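Local coordinates for protein WZI (Escherichia coli, PDB 2YNK) that acts as an outer-membrane lectin, a carbohydrate-binding beta-barrel that underpins assembly of the group 1 capsule, at residues 27-32 against 215-220; 174-179 against 191-196. All coordinates share one frame; numbering follows the deposited sequence.

Interaction 1. Residues 27-32 against 215-220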
loop_
_atom_site.group_PDB
_atom_site.type_symbol
_atom_site.label_atom_id
_atom_site.label_comp_id
_atom_site.label_asym_id
_atom_site.label_seq_id
_atom_site.Cartn_x
_atom_site.Cartn_y
_atom_site.Cartn_z
ATOM N N LEU A 27 10.957 -1.284 1.397
ATOM C CA LEU A 27 9.594 -1.035 1.822
ATOM C C LEU A 27 8.686 -0.791 0.621
ATOM O O LEU A 27 7.663 -0.137 0.757
ATOM C CB LEU A 27 9.555 0.173 2.753
ATOM C CG LEU A 27 10.372 0.059 4.037
ATOM C CD1 LEU A 27 10.337 1.373 4.807
ATOM C CD2 LEU A 27 9.857 -1.076 4.899
ATOM N N SER A 28 9.042 -1.321 -0.549
ATOM C CA SER A 28 8.256 -1.056 -1.759
ATOM C C SER A 28 7.462 -2.276 -2.252
ATOM O O SER A 28 6.816 -2.216 -3.295
ATOM C CB SER A 28 9.154 -0.522 -2.873
ATOM O OG SER A 28 9.957 -1.550 -3.407
ATOM N N THR A 29 7.500 -3.369 -1.497
ATOM C CA THR A 29 6.694 -4.538 -1.791
ATOM C C THR A 29 6.073 -5.063 -0.509
ATOM O O THR A 29 6.733 -5.750 0.279
ATOM C CB THR A 29 7.524 -5.626 -2.466
ATOM O OG1 THR A 29 7.853 -5.195 -3.786
ATOM C CG2 THR A 29 6.768 -6.914 -2.564
ATOM N N TRP A 30 4.797 -4.714 -0.309
ATOM C CA TRP A 30 3.999 -5.234 0.790
ATOM C C TRP A 30 3.080 -6.315 0.302
ATOM O O TRP A 30 2.655 -6.285 -0.845
ATOM C CB TRP A 30 3.191 -4.123 1.414
ATOM C CG TRP A 30 4.053 -3.071 2.042
ATOM C CD1 TRP A 30 4.874 -2.155 1.403
ATOM C CD2 TRP A 30 4.223 -2.808 3.471
ATOM N NE1 TRP A 30 5.518 -1.364 2.316
ATOM C CE2 TRP A 30 5.168 -1.702 3.572
ATOM C CE3 TRP A 30 3.701 -3.357 4.631
ATOM C CZ2 TRP A 30 5.556 -1.180 4.791
ATOM C CZ3 TRP A 30 4.099 -2.825 5.857
ATOM C CH2 TRP A 30 5.007 -1.762 5.934
ATOM N N PRO A 31 2.755 -7.287 1.166
ATOM C CA PRO A 31 3.145 -7.364 2.565
ATOM C C PRO A 31 4.623 -7.718 2.742
ATOM O O PRO A 31 5.229 -8.324 1.855
ATOM C CB PRO A 31 2.250 -8.475 3.102
ATOM C CG PRO A 31 2.104 -9.384 1.956
ATOM C CD PRO A 31 2.021 -8.490 0.751
ATOM N N LEU A 32 5.192 -7.322 3.877
ATOM C CA LEU A 32 6.600 -7.617 4.193
ATOM C C LEU A 32 6.704 -8.896 5.014
ATOM O O LEU A 32 5.904 -9.127 5.912
ATOM C CB LEU A 32 7.221 -6.476 5.005
ATOM C CG LEU A 32 7.091 -5.051 4.473
ATOM C CD1 LEU A 32 7.479 -4.056 5.547
ATOM C CD2 LEU A 32 7.930 -4.870 3.224
ATOM N N GLY A 215 -0.348 -11.795 -11.234
ATOM C CA GLY A 215 0.697 -10.778 -11.239
ATOM C C GLY A 215 2.024 -11.163 -10.624
ATOM O O GLY A 215 2.138 -12.130 -9.860
ATOM N N GLY A 216 3.029 -10.367 -10.955
ATOM C CA GLY A 216 4.392 -10.642 -10.546
ATOM C C GLY A 216 5.133 -9.346 -10.327
ATOM O O GLY A 216 4.913 -8.359 -11.039
ATOM N N ARG A 217 6.005 -9.349 -9.329
ATOM C CA ARG A 217 6.816 -8.191 -9.028
ATOM C C ARG A 217 8.201 -8.616 -8.553
ATOM O O ARG A 217 8.346 -9.587 -7.801
ATOM C CB ARG A 217 6.140 -7.339 -7.968
ATOM C CG ARG A 217 7.065 -6.285 -7.384
ATOM C CD ARG A 217 6.328 -5.304 -6.506
ATOM N NE ARG A 217 7.238 -4.283 -6.006
ATOM C CZ ARG A 217 7.638 -3.220 -6.699
ATOM N NH1 ARG A 217 7.216 -3.025 -7.951
ATOM N NH2 ARG A 217 8.468 -2.347 -6.137
ATOM N N PHE A 218 9.202 -7.866 -8.991
ATOM C CA PHE A 218 10.594 -8.151 -8.685
ATOM C C PHE A 218 11.289 -6.855 -8.315
ATOM O O PHE A 218 11.063 -5.823 -8.955
ATOM C CB PHE A 218 11.285 -8.767 -9.898
ATOM C CG PHE A 218 12.714 -9.161 -9.651
ATOM C CD1 PHE A 218 13.029 -10.424 -9.167
ATOM C CD2 PHE A 218 13.754 -8.271 -9.919
ATOM C CE1 PHE A 218 14.348 -10.789 -8.949
ATOM C CE2 PHE A 218 15.072 -8.633 -9.702
ATOM C CZ PHE A 218 15.366 -9.891 -9.212
ATOM N N THR A 219 12.125 -6.912 -7.279
ATOM C CA THR A 219 12.948 -5.771 -6.887
ATOM C C THR A 219 14.357 -6.208 -6.504
ATOM O O THR A 219 14.571 -7.335 -6.048
ATOM C CB THR A 219 12.350 -5.048 -5.684
ATOM O OG1 THR A 219 12.045 -6.013 -4.683
ATOM C CG2 THR A 219 11.079 -4.322 -6.068
ATOM N N PHE A 220 15.313 -5.305 -6.692
ATOM C CA PHE A 220 16.677 -5.548 -6.249
ATOM C C PHE A 220 17.428 -4.253 -6.022
ATOM O O PHE A 220 17.149 -3.231 -6.669
ATOM C CB PHE A 220 17.442 -6.444 -7.231
ATOM C CG PHE A 220 17.818 -5.771 -8.523
ATOM C CD1 PHE A 220 16.846 -5.379 -9.425
ATOM C CD2 PHE A 220 19.146 -5.549 -8.841
ATOM C CE1 PHE A 220 17.188 -4.772 -10.617
ATOM C CE2 PHE A 220 19.501 -4.945 -10.031
ATOM C CZ PHE A 220 18.519 -4.554 -10.923
#

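Interaction 2. Residues 174-179 against 191-196. With HEX (hexane), chain S.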
loop_
_atom_site.group_PDB
_atom_site.type_symbol
_atom_site.label_atom_id
_atom_site.label_comp_id
_atom_site.label_asym_id
_atom_site.label_seq_id
_atom_site.Cartn_x
_atom_site.Cartn_y
_atom_site.Cartn_z
HETATM N N MSE A 174 2.863 -15.454 -2.809
HETATM C CA MSE A 174 4.137 -16.092 -2.525
HETATM C C MSE A 174 5.253 -15.089 -2.539
HETATM O O MSE A 174 5.260 -14.184 -3.370
HETATM C CB MSE A 174 4.396 -17.222 -3.511
HETATM C CG MSE A 174 4.955 -18.423 -2.751
HETATM SE SE MSE A 174 5.402 -19.905 -3.973
HETATM C CE MSE A 174 7.282 -20.230 -3.467
ATOM N N GLN A 175 6.202 -15.273 -1.614
ATOM C CA GLN A 175 7.291 -14.323 -1.337
ATOM C C GLN A 175 8.524 -14.993 -0.743
ATOM O O GLN A 175 8.419 -16.062 -0.155
ATOM C CB GLN A 175 6.840 -13.334 -0.277
ATOM C CG GLN A 175 6.012 -12.205 -0.797
ATOM C CD GLN A 175 5.675 -11.207 0.276
ATOM O OE1 GLN A 175 4.999 -10.216 0.003
ATOM N NE2 GLN A 175 6.145 -11.451 1.501
ATOM N N ARG A 176 9.672 -14.328 -0.823
ATOM C CA ARG A 176 10.814 -14.741 -0.011
ATOM C C ARG A 176 10.537 -14.374 1.439
ATOM O O ARG A 176 9.851 -13.390 1.706
ATOM C CB ARG A 176 12.108 -14.054 -0.450
ATOM C CG ARG A 176 12.555 -14.369 -1.866
ATOM C CD ARG A 176 13.920 -13.756 -2.132
ATOM N NE ARG A 176 15.015 -14.582 -1.614
ATOM C CZ ARG A 176 16.282 -14.187 -1.512
ATOM N NH1 ARG A 176 16.656 -12.962 -1.861
ATOM N NH2 ARG A 176 17.187 -15.027 -1.036
ATOM N N ALA A 177 11.068 -15.158 2.375
ATOM C CA ALA A 177 11.013 -14.790 3.796
ATOM C C ALA A 177 12.171 -13.842 4.065
ATOM O O ALA A 177 11.968 -12.638 4.186
ATOM C CB ALA A 177 11.075 -16.019 4.688
ATOM N N GLU A 178 13.389 -14.380 4.130
ATOM C CA GLU A 178 14.587 -13.542 4.176
ATOM C C GLU A 178 14.998 -13.214 2.753
ATOM O O GLU A 178 14.876 -14.058 1.863
ATOM C CB GLU A 178 15.726 -14.240 4.906
ATOM C CG GLU A 178 15.679 -14.053 6.408
ATOM C CD GLU A 178 16.884 -14.651 7.105
ATOM O OE1 GLU A 178 18.031 -14.343 6.707
ATOM O OE2 GLU A 178 16.686 -15.430 8.057
ATOM N N GLN A 179 15.492 -11.994 2.550
ATOM C CA GLN A 179 15.732 -11.465 1.216
ATOM C C GLN A 179 17.197 -11.079 1.013
ATOM O O GLN A 179 17.494 -10.035 0.430
ATOM C CB GLN A 179 14.804 -10.259 0.978
ATOM C CG GLN A 179 13.337 -10.646 0.799
ATOM C CD GLN A 179 12.374 -9.561 1.222
ATOM O OE1 GLN A 179 12.372 -8.459 0.669
ATOM N NE2 GLN A 179 11.536 -9.873 2.206
ATOM N N GLY A 191 22.395 -7.908 -5.222
ATOM C CA GLY A 191 22.067 -7.367 -3.903
ATOM C C GLY A 191 20.805 -7.988 -3.337
ATOM O O GLY A 191 20.333 -8.999 -3.851
ATOM N N PRO A 192 20.254 -7.393 -2.261
ATOM C CA PRO A 192 19.008 -7.910 -1.710
ATOM C C PRO A 192 17.925 -7.803 -2.761
ATOM O O PRO A 192 17.802 -6.767 -3.419
ATOM C CB PRO A 192 18.712 -6.970 -0.529
ATOM C CG PRO A 192 20.011 -6.301 -0.224
ATOM C CD PRO A 192 20.692 -6.177 -1.556
ATOM N N TRP A 193 17.185 -8.885 -2.941
ATOM C CA TRP A 193 16.196 -8.956 -3.980
ATOM C C TRP A 193 14.984 -9.657 -3.449
ATOM O O TRP A 193 15.070 -10.382 -2.454
ATOM C CB TRP A 193 16.769 -9.660 -5.207
ATOM C CG TRP A 193 16.975 -11.140 -5.043
ATOM C CD1 TRP A 193 18.108 -11.788 -4.574
ATOM C CD2 TRP A 193 16.028 -12.211 -5.351
ATOM N NE1 TRP A 193 17.927 -13.141 -4.562
ATOM C CE2 TRP A 193 16.704 -13.463 -5.013
ATOM C CE3 TRP A 193 14.727 -12.259 -5.844
ATOM C CZ2 TRP A 193 16.097 -14.691 -5.174
ATOM C CZ3 TRP A 193 14.121 -13.511 -6.009
ATOM C CH2 TRP A 193 14.792 -14.695 -5.680
ATOM N N GLN A 194 13.840 -9.423 -4.093
ATOM C CA GLN A 194 12.581 -10.006 -3.659
ATOM C C GLN A 194 11.600 -10.169 -4.815
ATOM O O GLN A 194 11.545 -9.337 -5.737
ATOM C CB GLN A 194 11.956 -9.142 -2.566
ATOM C CG GLN A 194 10.504 -9.455 -2.213
ATOM C CD GLN A 194 10.308 -10.824 -1.575
ATOM O OE1 GLN A 194 10.712 -11.852 -2.125
ATOM N NE2 GLN A 194 9.648 -10.843 -0.420
ATOM N N TYR A 195 10.832 -11.255 -4.748
ATOM C CA TYR A 195 9.761 -11.497 -5.679
ATOM C C TYR A 195 8.446 -11.550 -4.919
ATOM O O TYR A 195 8.395 -11.914 -3.744
ATOM C CB TYR A 195 9.996 -12.797 -6.456
ATOM C CG TYR A 195 9.671 -14.055 -5.684
ATOM C CD1 TYR A 195 10.624 -14.665 -4.881
ATOM C CD2 TYR A 195 8.410 -14.639 -5.760
ATOM C CE1 TYR A 195 10.332 -15.817 -4.170
ATOM C CE2 TYR A 195 8.108 -15.790 -5.050
ATOM C CZ TYR A 195 9.072 -16.373 -4.252
ATOM O OH TYR A 195 8.774 -17.518 -3.547
ATOM N N GLN A 196 7.376 -11.163 -5.603
ATOM C CA GLN A 196 6.027 -11.462 -5.137
ATOM C C GLN A 196 5.218 -11.942 -6.320
ATOM O O GLN A 196 5.206 -11.305 -7.373
ATOM C CB GLN A 196 5.369 -10.236 -4.503
ATOM C CG GLN A 196 4.148 -10.578 -3.663
ATOM C CD GLN A 196 3.427 -9.350 -3.169
ATOM O OE1 GLN A 196 2.523 -8.835 -3.835
ATOM N NE2 GLN A 196 3.829 -8.859 -2.011
HETATM C C1 HEX S . 9.568 -18.147 -8.048
HETATM C C2 HEX S . 10.156 -18.841 -6.829
HETATM C C3 HEX S . 11.623 -18.467 -6.584
HETATM C C4 HEX S . 12.323 -19.565 -5.782
HETATM C C5 HEX S . 13.819 -19.321 -5.583
HETATM C C6 HEX S . 14.483 -20.557 -5.002
#

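Interaction 1. Residues 27-32 against 215-220
Arg217 meets Ser28 and Thr29 with one edge of its guanidinium, and this polar grip makes up most of the contact. Its CG lies opposite the main-chain nitrogen (chi1 167°) and the chain stays extended as far as NE, which carries the charged group from strand 212-221 to residues 28-29, at the start of strand 29-30. At that edge Arg217 NH2 donates to Ser28 OG at 3.2 Å, the hydroxyl sitting almost exactly in the guanidinium plane with an N-H...O angle of 145°. The neighbouring donor, Arg217 NE, points to Thr29 OG1; the modelled NE to OG1 separation of 2.5 Å is very short, and its exact value is doubtful at this resolution.

Charge is answered elsewhere: Arg217 NH2 forms a salt bridge with Asp274, and Ser28 OG is hydrogen-bonded to Glu227, so the serine hydroxyl links the arginine to a second acid. Ser28 OG and Asp274 both engage NH2, which would limit rotation of the guanidinium.

Beyond the polar bonds there is loose van der Waals contact: the methyl CG2 of Thr219 lies 4.0 Å from both Ser28 OG and Thr29 OG1, beside the arginine on the same strand.

Phe218 points away from segment 27-32, whereas Arg217 and Thr219 face it. Strand 29-30 pairs antiparallel with strand 151-152, Leu27 and Trp30 rest on helix 8-19, and strand 212-221 runs in the barrel wall between strands 193-201 and 226-236.

Interaction 2. Residues 174-179 against 191-196
Strands 170-176 and 193-201 are antiparallel neighbours in the wall of the Wzi barrel, and the contact lies where they part toward the connecting loop; the axes of residues 174-176 and 193-196 approach to 5.3 Å. Arg176 lies over the indole of Trp193: the guanidinium is stacked on the ring with the planes 19° apart, while Arg176 CD sits 3.7 Å from the centroid of the six-membered ring in a CH-pi contact. The arginine chain bends at chi3 (82°), turning the charged group over the five-membered ring as an off-centre cation-pi pair. Arg176 NH1 also donates to Trp193 O at 3.1 Å, from above the carbonyl plane, and to Ala180 O in the loop, which fixes the guanidinium's rotation.

In this part of the barrel a side-chain amide takes on the role of backbone pairing. Gln194 OE1 accepts a hydrogen bond from Arg176 N in the carbonyl plane, on a lone pair, at 3.0 Å, and a second from Tyr195 N of its own strand; Gln194 NE2 reaches Arg176 O weakly at 3.3 Å. The amide of Gln179 stacks against that of Gln194.

Gln175 and Gln196 lie side by side with their amides nearly coplanar. Gln196 NE2 donates to Gln175 OE1 at 2.7 Å, and Gln196 OE1 is held by Trp152 and Gln150. The Tyr195 ring is sandwiched: Gln175 CA covers one face, 4.3 Å from the centroid, and a bound hexane covers the opposite one, its C2 lying 3.7 Å from Tyr195 CZ. The phenol OH hydrogen-bonds Gln141 on strand 141-145.

How the interactions relate
The centres of interactions 1 and 2 lie about 8 Å apart, and strands 193-201 of interaction 2 and 212-221 of interaction 1, which follow each other in the chain, are neighbours in the barrel. Probable backbone hydrogen bonds tie them together: Arg217 O to Gln196 N and Thr219 N to Gln194 O, both 2.9 Å. Gln196 is shared further, since its NE2 also bonds Trp30 O, so segment 27-32 also meets the glutamines of interaction 2. In interaction 2, Trp193 belongs to an n-octane pocket with Pro182, Glu183, Thr184 and Leu187, its side chain about 4 Å from the octane at the nearest atoms; in interaction 1 a hexane lies against Arg217 but about 6 Å from its side chain.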